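Long-range contacts in beta-N-acetylhexosaminidase (Akkermansia muciniphila, PDB 6JEB), which hydrolyses terminal non-reducing N-acetylhexosamine residues, releasing N-acetylglucosamine from N-glycans and chitobiose: residues E349-D354 / R393-P398; Y376-A381 / C419-A424; E203-P208 / S221-C226; V225-P230 / E262-C267. All blocks are in the same frame, centred on the assembly; numbering follows the deposited sequence. Where two conformers were deposited one is given.

Interaction 1: E349-D354 / R393-P398; sequences EYCYLD and RGVHAP. With ACM (acetamide), chain C.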
loop_
_atom_site.group_PDB
_atom_site.type_symbol
_atom_site.label_atom_id
_atom_site.label_comp_id
_atom_site.label_asym_id
_atom_site.label_seq_id
_atom_site.Cartn_x
_atom_site.Cartn_y
_atom_site.Cartn_z
ATOM N N GLU A 349 1.340 -11.455 8.588
ATOM C CA GLU A 349 0.929 -11.712 9.965
ATOM C C GLU A 349 0.351 -10.468 10.631
ATOM O O GLU A 349 -0.411 -10.591 11.599
ATOM C CB GLU A 349 2.125 -12.240 10.770
ATOM C CG GLU A 349 1.828 -12.670 12.207
ATOM C CD GLU A 349 2.996 -13.397 12.867
ATOM O OE1 GLU A 349 3.768 -14.053 12.139
ATOM O OE2 GLU A 349 3.143 -13.320 14.111
ATOM N N TYR A 350 0.692 -9.276 10.132
ATOM C CA TYR A 350 0.311 -8.018 10.765
ATOM C C TYR A 350 -0.361 -7.045 9.808
ATOM O O TYR A 350 -1.132 -6.178 10.243
ATOM C CB TYR A 350 1.556 -7.303 11.305
ATOM C CG TYR A 350 2.309 -8.058 12.365
ATOM C CD1 TYR A 350 3.327 -8.939 12.025
ATOM C CD2 TYR A 350 2.009 -7.886 13.712
ATOM C CE1 TYR A 350 4.022 -9.635 12.990
ATOM C CE2 TYR A 350 2.707 -8.577 14.692
ATOM C CZ TYR A 350 3.711 -9.449 14.323
ATOM O OH TYR A 350 4.404 -10.144 15.285
ATOM N N CYS A 351 -0.052 -7.149 8.512
ATOM C CA CYS A 351 -0.300 -6.060 7.573
ATOM C C CYS A 351 -1.298 -6.394 6.487
ATOM O O CYS A 351 -1.654 -5.498 5.707
ATOM C CB CYS A 351 1.004 -5.641 6.879
ATOM S SG CYS A 351 2.301 -5.106 8.000
ATOM N N TYR A 352 -1.741 -7.645 6.391
ATOM C CA TYR A 352 -2.675 -8.056 5.347
ATOM C C TYR A 352 -4.081 -7.766 5.857
ATOM O O TYR A 352 -4.665 -8.556 6.604
ATOM C CB TYR A 352 -2.440 -9.520 4.970
ATOM C CG TYR A 352 -1.454 -9.657 3.830
ATOM C CD1 TYR A 352 -0.350 -8.805 3.733
ATOM C CD2 TYR A 352 -1.623 -10.628 2.842
ATOM C CE1 TYR A 352 0.553 -8.909 2.684
ATOM C CE2 TYR A 352 -0.724 -10.743 1.791
ATOM C CZ TYR A 352 0.357 -9.874 1.713
ATOM O OH TYR A 352 1.234 -9.967 0.658
ATOM N N LEU A 353 -4.625 -6.615 5.458
ATOM C CA LEU A 353 -5.885 -6.155 6.025
ATOM C C LEU A 353 -7.100 -6.761 5.336
ATOM O O LEU A 353 -8.234 -6.449 5.723
ATOM C CB LEU A 353 -5.944 -4.624 6.050
ATOM C CG LEU A 353 -4.757 -3.991 6.793
ATOM C CD1 LEU A 353 -4.927 -2.481 6.930
ATOM C CD2 LEU A 353 -4.524 -4.651 8.172
ATOM N N ASP A 354 -6.895 -7.627 4.341
ATOM C CA ASP A 354 -8.003 -8.435 3.854
ATOM C C ASP A 354 -8.415 -9.506 4.861
ATOM O O ASP A 354 -9.543 -10.002 4.786
ATOM C CB ASP A 354 -7.672 -9.047 2.482
ATOM C CG ASP A 354 -6.358 -9.830 2.469
ATOM O OD1 ASP A 354 -5.377 -9.397 3.113
ATOM O OD2 ASP A 354 -6.299 -10.880 1.784
ATOM N N ARG A 393 12.835 0.472 5.021
ATOM C CA ARG A 393 12.345 1.795 4.668
ATOM C C ARG A 393 11.016 2.132 5.324
ATOM O O ARG A 393 10.660 3.316 5.383
ATOM C CB ARG A 393 12.184 1.918 3.149
ATOM C CG ARG A 393 13.474 1.686 2.369
ATOM C CD ARG A 393 13.221 1.738 0.869
ATOM N NE ARG A 393 12.735 3.044 0.432
ATOM C CZ ARG A 393 12.400 3.335 -0.822
ATOM N NH1 ARG A 393 12.500 2.408 -1.767
ATOM N NH2 ARG A 393 11.966 4.551 -1.135
ATOM N N GLY A 394 10.276 1.143 5.805
ATOM C CA GLY A 394 9.022 1.436 6.469
ATOM C C GLY A 394 8.057 0.261 6.393
ATOM O O GLY A 394 8.467 -0.899 6.352
ATOM N N VAL A 395 6.774 0.599 6.391
ATOM C CA VAL A 395 5.700 -0.364 6.587
ATOM C C VAL A 395 4.649 -0.140 5.511
ATOM O O VAL A 395 4.514 0.962 4.975
ATOM C CB VAL A 395 5.093 -0.218 8.003
ATOM C CG1 VAL A 395 4.295 1.084 8.129
ATOM C CG2 VAL A 395 4.257 -1.427 8.370
ATOM N N HIS A 396 3.898 -1.196 5.200
ATOM C CA HIS A 396 2.989 -1.160 4.059
ATOM C C HIS A 396 1.900 -2.196 4.290
ATOM O O HIS A 396 2.205 -3.369 4.519
ATOM C CB HIS A 396 3.795 -1.513 2.805
ATOM C CG HIS A 396 3.150 -1.136 1.507
ATOM N ND1 HIS A 396 3.192 0.147 1.000
ATOM C CD2 HIS A 396 2.514 -1.890 0.575
ATOM C CE1 HIS A 396 2.592 0.172 -0.177
ATOM N NE2 HIS A 396 2.169 -1.052 -0.458
ATOM N N ALA A 397 0.640 -1.778 4.221
ATOM C CA ALA A 397 -0.478 -2.686 4.485
ATOM C C ALA A 397 -1.360 -2.839 3.255
ATOM O O ALA A 397 -2.063 -1.883 2.878
ATOM C CB ALA A 397 -1.309 -2.181 5.664
ATOM N N PRO A 398 -1.366 -4.002 2.608
ATOM C CA PRO A 398 -2.279 -4.219 1.475
ATOM C C PRO A 398 -3.687 -4.557 1.936
ATOM O O PRO A 398 -3.892 -5.337 2.873
ATOM C CB PRO A 398 -1.664 -5.426 0.747
ATOM C CG PRO A 398 -0.303 -5.638 1.369
ATOM C CD PRO A 398 -0.378 -5.084 2.749
HETATM C C1 ACM C . 0.868 -11.415 -2.358
HETATM O O ACM C . 0.317 -11.540 -1.311
HETATM N N ACM C . 0.455 -12.244 -3.445
HETATM C C2 ACM C . 1.996 -10.429 -2.602
#
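Tyr-352 meets the pyrrolidine of Pro-398 obliquely, with CE1 of the tyrosine 3.6 Å from CG of the proline. Past that contact the ring runs on to the ligand: Tyr-352 OH donates a hydrogen bond of 2.7 Å to the acetamide O, which sits at the ring edge and in its plane. The acetamide is also hydrogen-bonded to Asp-257. The first torsion of the tyrosine, chi1 -91°, swings the ring past Pro-398 so that OH reaches the ligand. A phenylalanine here could keep the packing on Pro-398 but would probably leave the acetamide oxygen without the hydroxyl that donates to it. The backbone ties the loop down next door, where Leu-353 N gives a hydrogen bond of 3.0 Å to Pro-398 O, almost in line with the carbonyl. Strand 392-399 is the eighth strand of the parallel beta/alpha (TIM) barrel of this family 20 hydrolase, and the loop after strand 342-345 runs alongside its C-terminal end, bringing substrate-binding Tyr-352, Leu-353 and Asp-354 to the pocket. Below the tyrosine the packing is apolar. Leu-353 CD1 reaches Ala-397 CB at 3.8 Å. Cys-351 has SG anti to its carbonyl carbon (chi1 -58°), which puts the sulfur beside Val-395, 4.2 Å from CG2, while its CB rests 3.5 Å from His-396 O.

Interaction 2: Y376-A381 / C419-A424; sequences YDLDPA and CAIAEA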
loop_
_atom_site.group_PDB
_atom_site.type_symbol
_atom_site.label_atom_id
_atom_site.label_comp_id
_atom_site.label_asym_id
_atom_site.label_seq_id
_atom_site.Cartn_x
_atom_site.Cartn_y
_atom_site.Cartn_z
ATOM N N TYR A 376 -1.230 -3.932 16.161
ATOM C CA TYR A 376 -0.455 -2.961 16.924
ATOM C C TYR A 376 0.841 -3.551 17.476
ATOM O O TYR A 376 1.777 -2.797 17.780
ATOM C CB TYR A 376 -1.303 -2.323 18.041
ATOM C CG TYR A 376 -0.599 -1.101 18.569
ATOM C CD1 TYR A 376 -0.695 0.107 17.895
ATOM C CD2 TYR A 376 0.233 -1.172 19.681
ATOM C CE1 TYR A 376 -0.001 1.217 18.313
ATOM C CE2 TYR A 376 0.930 -0.065 20.115
ATOM C CZ TYR A 376 0.808 1.131 19.429
ATOM O OH TYR A 376 1.509 2.237 19.850
ATOM N N ASP A 377 0.931 -4.876 17.598
ATOM C CA ASP A 377 2.169 -5.464 18.085
ATOM C C ASP A 377 3.316 -5.353 17.084
ATOM O O ASP A 377 4.448 -5.690 17.438
ATOM C CB ASP A 377 1.937 -6.922 18.489
ATOM C CG ASP A 377 2.985 -7.431 19.459
ATOM O OD1 ASP A 377 3.232 -6.758 20.485
ATOM O OD2 ASP A 377 3.564 -8.504 19.199
ATOM N N LEU A 378 3.060 -4.873 15.868
ATOM C CA LEU A 378 4.099 -4.808 14.844
ATOM C C LEU A 378 5.155 -3.760 15.182
ATOM O O LEU A 378 4.840 -2.575 15.343
ATOM C CB LEU A 378 3.480 -4.482 13.490
ATOM C CG LEU A 378 4.498 -4.285 12.363
ATOM C CD1 LEU A 378 5.248 -5.588 12.080
ATOM C CD2 LEU A 378 3.800 -3.771 11.111
ATOM N N ASP A 379 6.405 -4.206 15.278
ATOM C CA ASP A 379 7.582 -3.353 15.161
ATOM C C ASP A 379 8.197 -3.718 13.819
ATOM O O ASP A 379 8.640 -4.866 13.649
ATOM C CB ASP A 379 8.563 -3.662 16.297
ATOM C CG ASP A 379 9.929 -2.992 16.119
ATOM O OD1 ASP A 379 10.090 -2.131 15.226
ATOM O OD2 ASP A 379 10.859 -3.337 16.888
ATOM N N PRO A 380 8.211 -2.816 12.826
ATOM C CA PRO A 380 8.733 -3.196 11.499
ATOM C C PRO A 380 10.138 -3.754 11.531
ATOM O O PRO A 380 10.493 -4.558 10.657
ATOM C CB PRO A 380 8.656 -1.882 10.709
ATOM C CG PRO A 380 7.525 -1.144 11.349
ATOM C CD PRO A 380 7.673 -1.442 12.823
ATOM N N ALA A 381 10.944 -3.369 12.523
ATOM C CA ALA A 381 12.308 -3.861 12.664
ATOM C C ALA A 381 12.396 -5.147 13.470
ATOM O O ALA A 381 13.484 -5.724 13.559
ATOM C CB ALA A 381 13.188 -2.797 13.324
ATOM N N CYS A 419 -5.001 2.473 11.324
ATOM C CA CYS A 419 -4.534 3.401 12.356
ATOM C C CYS A 419 -3.339 2.826 13.104
ATOM O O CYS A 419 -2.392 3.553 13.436
ATOM C CB CYS A 419 -5.657 3.698 13.354
ATOM S SG CYS A 419 -7.200 4.261 12.605
ATOM N N ALA A 420 -3.379 1.522 13.393
ATOM C CA ALA A 420 -2.264 0.869 14.070
ATOM C C ALA A 420 -1.045 0.799 13.163
ATOM O O ALA A 420 0.083 1.047 13.609
ATOM C CB ALA A 420 -2.678 -0.528 14.540
ATOM N N ILE A 421 -1.254 0.471 11.886
ATOM C CA ILE A 421 -0.157 0.491 10.921
ATOM C C ILE A 421 0.464 1.881 10.846
ATOM O O ILE A 421 1.692 2.023 10.780
ATOM C CB ILE A 421 -0.645 0.008 9.540
ATOM C CG1 ILE A 421 -1.130 -1.450 9.608
ATOM C CG2 ILE A 421 0.451 0.175 8.482
ATOM C CD1 ILE A 421 -0.032 -2.453 9.905
ATOM N N ALA A 422 -0.374 2.926 10.829
ATOM C CA ALA A 422 0.137 4.295 10.772
ATOM C C ALA A 422 1.062 4.583 11.946
ATOM O O ALA A 422 2.128 5.193 11.779
ATOM C CB ALA A 422 -1.025 5.294 10.750
ATOM N N GLU A 423 0.669 4.144 13.142
ATOM C CA GLU A 423 1.493 4.373 14.323
ATOM C C GLU A 423 2.759 3.516 14.293
ATOM O O GLU A 423 3.829 3.967 14.715
ATOM C CB GLU A 423 0.662 4.156 15.596
ATOM C CG GLU A 423 1.430 4.422 16.885
ATOM C CD GLU A 423 0.567 4.986 18.010
ATOM O OE1 GLU A 423 -0.185 5.955 17.765
ATOM O OE2 GLU A 423 0.643 4.464 19.146
ATOM N N ALA A 424 2.669 2.294 13.759
ATOM C CA ALA A 424 3.864 1.461 13.624
ATOM C C ALA A 424 4.879 2.081 12.665
ATOM O O ALA A 424 6.095 1.956 12.870
ATOM C CB ALA A 424 3.473 0.058 13.156
#
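The ring of Tyr-376 meets helix 417-426 with its edge: Ala-420 CB lies near the ring plane, 3.9 Å from CD1, and the carboxylate of Glu-423 comes up to the same rim further out, by the hydroxyl. Beyond the two segments, Phe-437 stacks on this ring and Arg-432 makes a cation-pi contact with it. The ring and carboxylate planes stand 75° apart, and Tyr-376 OH donates to Glu-423 OE2 in a very short hydrogen bond of 2.5 Å. Both partners reach out in the same manner, CG anti to the backbone N (chi1 -166° in the tyrosine, -178° in the glutamate), and the glutamate chain then bends at its second torsion to bring OE2 to the hydroxyl. The other oxygen, OE1, forms a salt bridge with Lys-440 and accepts a hydrogen bond from the backbone N of Glu-9, which would help keep this buried carboxylate ionised. A leucine in place of Tyr-376 would probably leave OE2 without its hydroxyl donor and Phe-437 without its stacking partner. One turn on from Ala-420, Ala-424 takes over: its CB sits 3.7 Å from Leu-378 O, and its own carbonyl O is 3.7 Å from Pro-380 CG. Leu-378 CD2 also touches Ile-421 CD1 at 4.2 Å. The small side chains of Ala-420 and Ala-424 face the segment 376-381, consistent with its close approach to helix 417-426. This is helix-to-loop packing on the outer, helical layer of the TIM barrel, behind strand 392-399.

Interaction 3: E203-P208 / S221-C226; sequences EFFCFP and SKELVC. With ZN (zinc ion), chain B.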
loop_
_atom_site.group_PDB
_atom_site.type_symbol
_atom_site.label_atom_id
_atom_site.label_comp_id
_atom_site.label_asym_id
_atom_site.label_seq_id
_atom_site.Cartn_x
_atom_site.Cartn_y
_atom_site.Cartn_z
ATOM N N GLU A 203 -1.178 -14.300 -26.997
ATOM C CA GLU A 203 0.090 -14.352 -27.712
ATOM C C GLU A 203 1.277 -13.887 -26.872
ATOM O O GLU A 203 2.420 -14.091 -27.296
ATOM C CB GLU A 203 0.003 -13.529 -29.004
ATOM C CG GLU A 203 -0.283 -12.031 -28.797
ATOM C CD GLU A 203 -1.748 -11.664 -28.976
ATOM O OE1 GLU A 203 -2.618 -12.438 -28.525
ATOM O OE2 GLU A 203 -2.037 -10.602 -29.579
ATOM N N PHE A 204 1.050 -13.271 -25.707
ATOM C CA PHE A 204 2.157 -12.868 -24.843
ATOM C C PHE A 204 2.688 -14.010 -23.983
ATOM O O PHE A 204 3.649 -13.800 -23.236
ATOM C CB PHE A 204 1.739 -11.734 -23.893
ATOM C CG PHE A 204 1.385 -10.432 -24.571
ATOM C CD1 PHE A 204 1.596 -10.223 -25.930
ATOM C CD2 PHE A 204 0.845 -9.393 -23.815
ATOM C CE1 PHE A 204 1.255 -8.989 -26.529
ATOM C CE2 PHE A 204 0.503 -8.166 -24.392
ATOM C CZ PHE A 204 0.706 -7.963 -25.753
ATOM N N PHE A 205 2.102 -15.203 -24.068
ATOM C CA PHE A 205 2.350 -16.271 -23.111
ATOM C C PHE A 205 2.978 -17.482 -23.791
ATOM O O PHE A 205 2.834 -17.687 -24.999
ATOM C CB PHE A 205 1.051 -16.643 -22.382
ATOM C CG PHE A 205 0.545 -15.531 -21.511
ATOM C CD1 PHE A 205 -0.106 -14.435 -22.071
ATOM C CD2 PHE A 205 0.788 -15.541 -20.149
ATOM C CE1 PHE A 205 -0.523 -13.372 -21.272
ATOM C CE2 PHE A 205 0.367 -14.495 -19.339
ATOM C CZ PHE A 205 -0.294 -13.407 -19.896
ATOM N N CYS A 206 3.683 -18.289 -22.987
ATOM C CA CYS A 206 4.371 -19.465 -23.518
ATOM C C CYS A 206 3.398 -20.429 -24.184
ATOM O O CYS A 206 3.720 -21.039 -25.215
ATOM C CB CYS A 206 5.110 -20.191 -22.392
ATOM S SG CYS A 206 6.306 -19.187 -21.482
ATOM N N PHE A 207 2.215 -20.598 -23.596
ATOM C CA PHE A 207 1.208 -21.545 -24.074
ATOM C C PHE A 207 -0.087 -20.771 -24.290
ATOM O O PHE A 207 -0.980 -20.768 -23.430
ATOM C CB PHE A 207 1.056 -22.722 -23.109
ATOM C CG PHE A 207 2.295 -23.569 -23.005
ATOM C CD1 PHE A 207 2.528 -24.590 -23.919
ATOM C CD2 PHE A 207 3.245 -23.326 -22.022
ATOM C CE1 PHE A 207 3.674 -25.360 -23.852
ATOM C CE2 PHE A 207 4.397 -24.100 -21.939
ATOM C CZ PHE A 207 4.608 -25.121 -22.857
ATOM N N PRO A 208 -0.220 -20.106 -25.435
ATOM C CA PRO A 208 -1.409 -19.277 -25.674
ATOM C C PRO A 208 -2.684 -20.108 -25.679
ATOM O O PRO A 208 -2.766 -21.168 -26.311
ATOM C CB PRO A 208 -1.134 -18.647 -27.047
ATOM C CG PRO A 208 0.352 -18.706 -27.196
ATOM C CD PRO A 208 0.763 -19.991 -26.524
ATOM N N SER A 221 -2.652 -18.819 -10.621
ATOM C CA SER A 221 -2.494 -19.039 -12.050
ATOM C C SER A 221 -1.030 -19.323 -12.361
ATOM O O SER A 221 -0.134 -18.672 -11.815
ATOM C CB SER A 221 -2.935 -17.794 -12.819
ATOM O OG SER A 221 -2.566 -17.900 -14.185
ATOM N N LYS A 222 -0.790 -20.306 -13.230
ATOM C CA LYS A 222 0.559 -20.637 -13.675
ATOM C C LYS A 222 0.973 -19.882 -14.931
ATOM O O LYS A 222 2.085 -20.100 -15.428
ATOM C CB LYS A 222 0.683 -22.145 -13.937
ATOM C CG LYS A 222 0.396 -23.026 -12.732
ATOM C CD LYS A 222 0.460 -24.503 -13.108
ATOM C CE LYS A 222 0.225 -25.394 -11.897
ATOM N NZ LYS A 222 0.255 -26.846 -12.248
ATOM N N GLU A 223 0.118 -19.004 -15.456
ATOM C CA GLU A 223 0.365 -18.350 -16.741
ATOM C C GLU A 223 1.382 -17.224 -16.578
ATOM O O GLU A 223 1.074 -16.177 -15.999
ATOM C CB GLU A 223 -0.949 -17.812 -17.302
ATOM C CG GLU A 223 -1.950 -18.890 -17.653
ATOM C CD GLU A 223 -1.471 -19.773 -18.788
ATOM O OE1 GLU A 223 -0.650 -19.302 -19.605
ATOM O OE2 GLU A 223 -1.916 -20.937 -18.869
ATOM N N LEU A 224 2.585 -17.415 -17.111
ATOM C CA LEU A 224 3.614 -16.386 -17.095
ATOM C C LEU A 224 3.805 -15.833 -18.503
ATOM O O LEU A 224 3.798 -16.590 -19.482
ATOM C CB LEU A 224 4.955 -16.954 -16.604
ATOM C CG LEU A 224 4.975 -17.696 -15.263
ATOM C CD1 LEU A 224 6.404 -17.957 -14.823
ATOM C CD2 LEU A 224 4.232 -16.923 -14.181
ATOM N N VAL A 225 3.991 -14.513 -18.609
ATOM C CA VAL A 225 4.389 -13.957 -19.898
ATOM C C VAL A 225 5.698 -14.614 -20.342
ATOM O O VAL A 225 6.544 -14.998 -19.521
ATOM C CB VAL A 225 4.510 -12.423 -19.880
ATOM C CG1 VAL A 225 3.133 -11.778 -19.745
ATOM C CG2 VAL A 225 5.462 -11.962 -18.759
ATOM N N CYS A 226 5.855 -14.775 -21.656
ATOM C CA CYS A 226 7.028 -15.446 -22.197
ATOM C C CYS A 226 8.106 -14.413 -22.503
ATOM O O CYS A 226 7.907 -13.577 -23.395
ATOM C CB CYS A 226 6.668 -16.214 -23.459
ATOM S SG CYS A 226 8.110 -17.081 -24.147
HETATM ZN ZN ZN B . 8.178 -19.053 -22.887
HETATM O O HOH W 1 1.606 -19.882 -20.894
#
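Cys-206 and Cys-226, both in the long loop between helices 195-200 and 230-246, each bind the zinc ion through SG; Cys-267 and Cys-270, from the start of helix 268-277, complete a four-cysteine zinc site, probably structural. SG of Cys-206 and SG of Cys-226 both lie 2.3 Å from the zinc ion. The two cysteines reach the metal by different torsions: SG of Cys-206 is anti to its carbonyl carbon (chi1 -57°), SG of Cys-226 anti to its backbone N (chi1 -179°). The sulfur of Cys-206 also rests against CB of Cys-226.

The backbones are also joined. Cys-226 N donates to Phe-204 O over 2.9 Å, nearly straight at 171°, as part of a single beta bridge between Phe-205 and Val-225. The same oxygen receives a CA-H...O contact from Val-225.

Contacts round the Phe-205 ring are of several kinds. Val-225 CG1 makes a CH-pi contact over one face of its ring, 4.1 Å from the centroid, while Glu-223 O lies at the ring edge, near the plane. Leu-224 O approaches CD2 obliquely, at 3.3 Å. Beyond the two segments, His-198 stacks on the ring.

Polar links come last. Glu-223 bends at its second torsion and sends OE2 into a salt bridge with Lys-209. Its other oxygen, OE1, accepts from a water 2.7 Å away, and that water in turn accepts from Phe-207 N at 2.9 Å.

Interaction 4: V225-P230 / E262-C267; sequences VCPQKP and ELWEKC. With ZN (zinc ion), chain B.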
loop_
_atom_site.group_PDB
_atom_site.type_symbol
_atom_site.label_atom_id
_atom_site.label_comp_id
_atom_site.label_asym_id
_atom_site.label_seq_id
_atom_site.Cartn_x
_atom_site.Cartn_y
_atom_site.Cartn_z
ATOM N N VAL A 225 3.991 -14.513 -18.609
ATOM C CA VAL A 225 4.389 -13.957 -19.898
ATOM C C VAL A 225 5.698 -14.614 -20.342
ATOM O O VAL A 225 6.544 -14.998 -19.521
ATOM C CB VAL A 225 4.510 -12.423 -19.880
ATOM C CG1 VAL A 225 3.133 -11.778 -19.745
ATOM C CG2 VAL A 225 5.462 -11.962 -18.759
ATOM N N CYS A 226 5.855 -14.775 -21.656
ATOM C CA CYS A 226 7.028 -15.446 -22.197
ATOM C C CYS A 226 8.106 -14.413 -22.503
ATOM O O CYS A 226 7.907 -13.577 -23.395
ATOM C CB CYS A 226 6.668 -16.214 -23.459
ATOM S SG CYS A 226 8.110 -17.081 -24.147
ATOM N N PRO A 227 9.251 -14.428 -21.813
ATOM C CA PRO A 227 10.287 -13.417 -22.087
ATOM C C PRO A 227 10.879 -13.502 -23.481
ATOM O O PRO A 227 11.603 -12.580 -23.875
ATOM C CB PRO A 227 11.358 -13.701 -21.021
ATOM C CG PRO A 227 10.648 -14.473 -19.950
ATOM C CD PRO A 227 9.614 -15.296 -20.681
ATOM N N GLN A 228 10.616 -14.573 -24.231
ATOM C CA GLN A 228 11.211 -14.700 -25.556
ATOM C C GLN A 228 10.424 -13.979 -26.635
ATOM O O GLN A 228 10.893 -13.903 -27.777
ATOM C CB GLN A 228 11.343 -16.175 -25.949
ATOM C CG GLN A 228 11.788 -17.098 -24.812
ATOM C CD GLN A 228 12.880 -16.500 -23.932
ATOM O OE1 GLN A 228 13.756 -15.759 -24.396
ATOM N NE2 GLN A 228 12.836 -16.832 -22.653
ATOM N N LYS A 229 9.259 -13.436 -26.313
ATOM C CA LYS A 229 8.380 -12.890 -27.336
ATOM C C LYS A 229 8.572 -11.387 -27.451
ATOM O O LYS A 229 8.410 -10.671 -26.448
ATOM C CB LYS A 229 6.933 -13.222 -27.006
ATOM C CG LYS A 229 6.713 -14.726 -26.909
ATOM C CD LYS A 229 5.325 -15.115 -27.356
ATOM C CE LYS A 229 5.149 -16.616 -27.351
ATOM N NZ LYS A 229 3.724 -17.003 -27.585
ATOM N N PRO A 230 8.922 -10.871 -28.633
ATOM C CA PRO A 230 9.158 -9.425 -28.754
ATOM C C PRO A 230 7.944 -8.594 -28.409
ATOM O O PRO A 230 8.093 -7.464 -27.925
ATOM C CB PRO A 230 9.564 -9.250 -30.224
ATOM C CG PRO A 230 9.032 -10.479 -30.922
ATOM C CD PRO A 230 9.130 -11.585 -29.906
ATOM N N GLU A 262 6.740 -23.536 -13.730
ATOM C CA GLU A 262 6.464 -24.759 -14.482
ATOM C C GLU A 262 6.328 -24.505 -15.983
ATOM O O GLU A 262 6.890 -25.243 -16.801
ATOM C CB GLU A 262 5.190 -25.403 -13.935
ATOM C CG GLU A 262 4.683 -26.570 -14.752
ATOM C CD GLU A 262 3.326 -27.055 -14.284
ATOM O OE1 GLU A 262 2.970 -26.796 -13.114
ATOM O OE2 GLU A 262 2.611 -27.688 -15.088
ATOM N N LEU A 263 5.573 -23.471 -16.370
ATOM C CA LEU A 263 5.342 -23.261 -17.798
ATOM C C LEU A 263 6.569 -22.698 -18.507
ATOM O O LEU A 263 6.783 -23.002 -19.687
ATOM C CB LEU A 263 4.094 -22.405 -18.046
ATOM C CG LEU A 263 2.776 -23.042 -17.591
ATOM C CD1 LEU A 263 1.569 -22.229 -18.073
ATOM C CD2 LEU A 263 2.672 -24.491 -18.062
ATOM N N TRP A 264 7.378 -21.877 -17.822
ATOM C CA TRP A 264 8.671 -21.489 -18.384
ATOM C C TRP A 264 9.556 -22.709 -18.610
ATOM O O TRP A 264 10.245 -22.806 -19.635
ATOM C CB TRP A 264 9.387 -20.510 -17.457
ATOM C CG TRP A 264 8.960 -19.080 -17.594
ATOM C CD1 TRP A 264 7.979 -18.576 -18.417
ATOM C CD2 TRP A 264 9.524 -17.957 -16.908
ATOM N NE1 TRP A 264 7.893 -17.210 -18.261
ATOM C CE2 TRP A 264 8.832 -16.807 -17.344
ATOM C CE3 TRP A 264 10.550 -17.813 -15.963
ATOM C CZ2 TRP A 264 9.133 -15.528 -16.869
ATOM C CZ3 TRP A 264 10.847 -16.545 -15.491
ATOM C CH2 TRP A 264 10.138 -15.416 -15.941
ATOM N N GLU A 265 9.568 -23.641 -17.653
ATOM C CA GLU A 265 10.386 -24.840 -17.814
ATOM C C GLU A 265 9.981 -25.611 -19.062
ATOM O O GLU A 265 10.843 -26.108 -19.796
ATOM C CB GLU A 265 10.283 -25.738 -16.576
ATOM C CG GLU A 265 11.334 -26.853 -16.534
ATOM C CD GLU A 265 11.000 -28.024 -17.445
ATOM O OE1 GLU A 265 9.802 -28.344 -17.591
ATOM O OE2 GLU A 265 11.938 -28.615 -18.026
ATOM N N LYS A 266 8.671 -25.705 -19.326
ATOM C CA LYS A 266 8.153 -26.502 -20.432
ATOM C C LYS A 266 8.136 -25.765 -21.761
ATOM O O LYS A 266 8.092 -26.417 -22.811
ATOM C CB LYS A 266 6.719 -26.949 -20.129
ATOM C CG LYS A 266 6.616 -27.960 -19.015
ATOM C CD LYS A 266 5.176 -28.321 -18.724
ATOM C CE LYS A 266 5.106 -29.344 -17.595
ATOM N NZ LYS A 266 3.704 -29.696 -17.240
ATOM N N CYS A 267 8.165 -24.437 -21.738
ATOM C CA CYS A 267 8.005 -23.648 -22.955
ATOM C C CYS A 267 9.099 -23.976 -23.969
ATOM O O CYS A 267 10.290 -23.921 -23.631
ATOM C CB CYS A 267 8.065 -22.164 -22.605
ATOM S SG CYS A 267 8.087 -21.077 -24.056
HETATM ZN ZN ZN B . 8.178 -19.053 -22.887
#
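Val-225 O is gripped by the indole of Trp-264, whose NE1 donates a hydrogen bond of 2.9 Å at 159°. The acceptor lies only 6° out of the indole plane, whereas the donor is tilted 30° from the carbonyl plane. Trp-264 holds CG anti to its carbonyl carbon, which carries the ring off helix 262-266 and across to the loop. Pro-227 then packs on one indole face, with CG 3.6 Å from CZ2 and displaced toward the rim; its CD comes to 3.5 Å from NE1. One side chain thus supplies both the polar tie and the flat apolar surface on which the turn rests. That turn is a type I beta turn from Cys-226 to Lys-229, and inside it Gln-228 N donates to Cys-226 SG over 3.5 Å, a bond that would probably temper the charge on the thiolate. Across the contact Cys-267, just past the end of helix 262-266, extends SG anti to its backbone N and binds the zinc ion at 2.3 Å. It is also the N-cap of helix 268-277, where Cys-270 follows it in a CxxC pair, and the four-cysteine zinc site joins this helix start to the loop before helix 230-246.

All four contacts lie in the catalytic TIM-barrel domain, but in two clusters. Interactions 3 and 4 come first along the chain and sit together, centres about 6 Å apart, sharing Val-225, Cys-226 and the zinc ion; a Lys-222 to Glu-262 salt bridge also joins them. Interactions 1 and 2 follow, their segments alternating in sequence, with centres about 9 Å apart. Leu-378, in the loop after helix 372-376, packs on Val-395 and Cys-351, and Ile-421 of helix 417-426 also lies against Val-395 of strand 392-399. Centres of interactions 1 and 3 are about 30 Å apart, so the zinc site is remote from the acetamide-contacting loop of interaction 1.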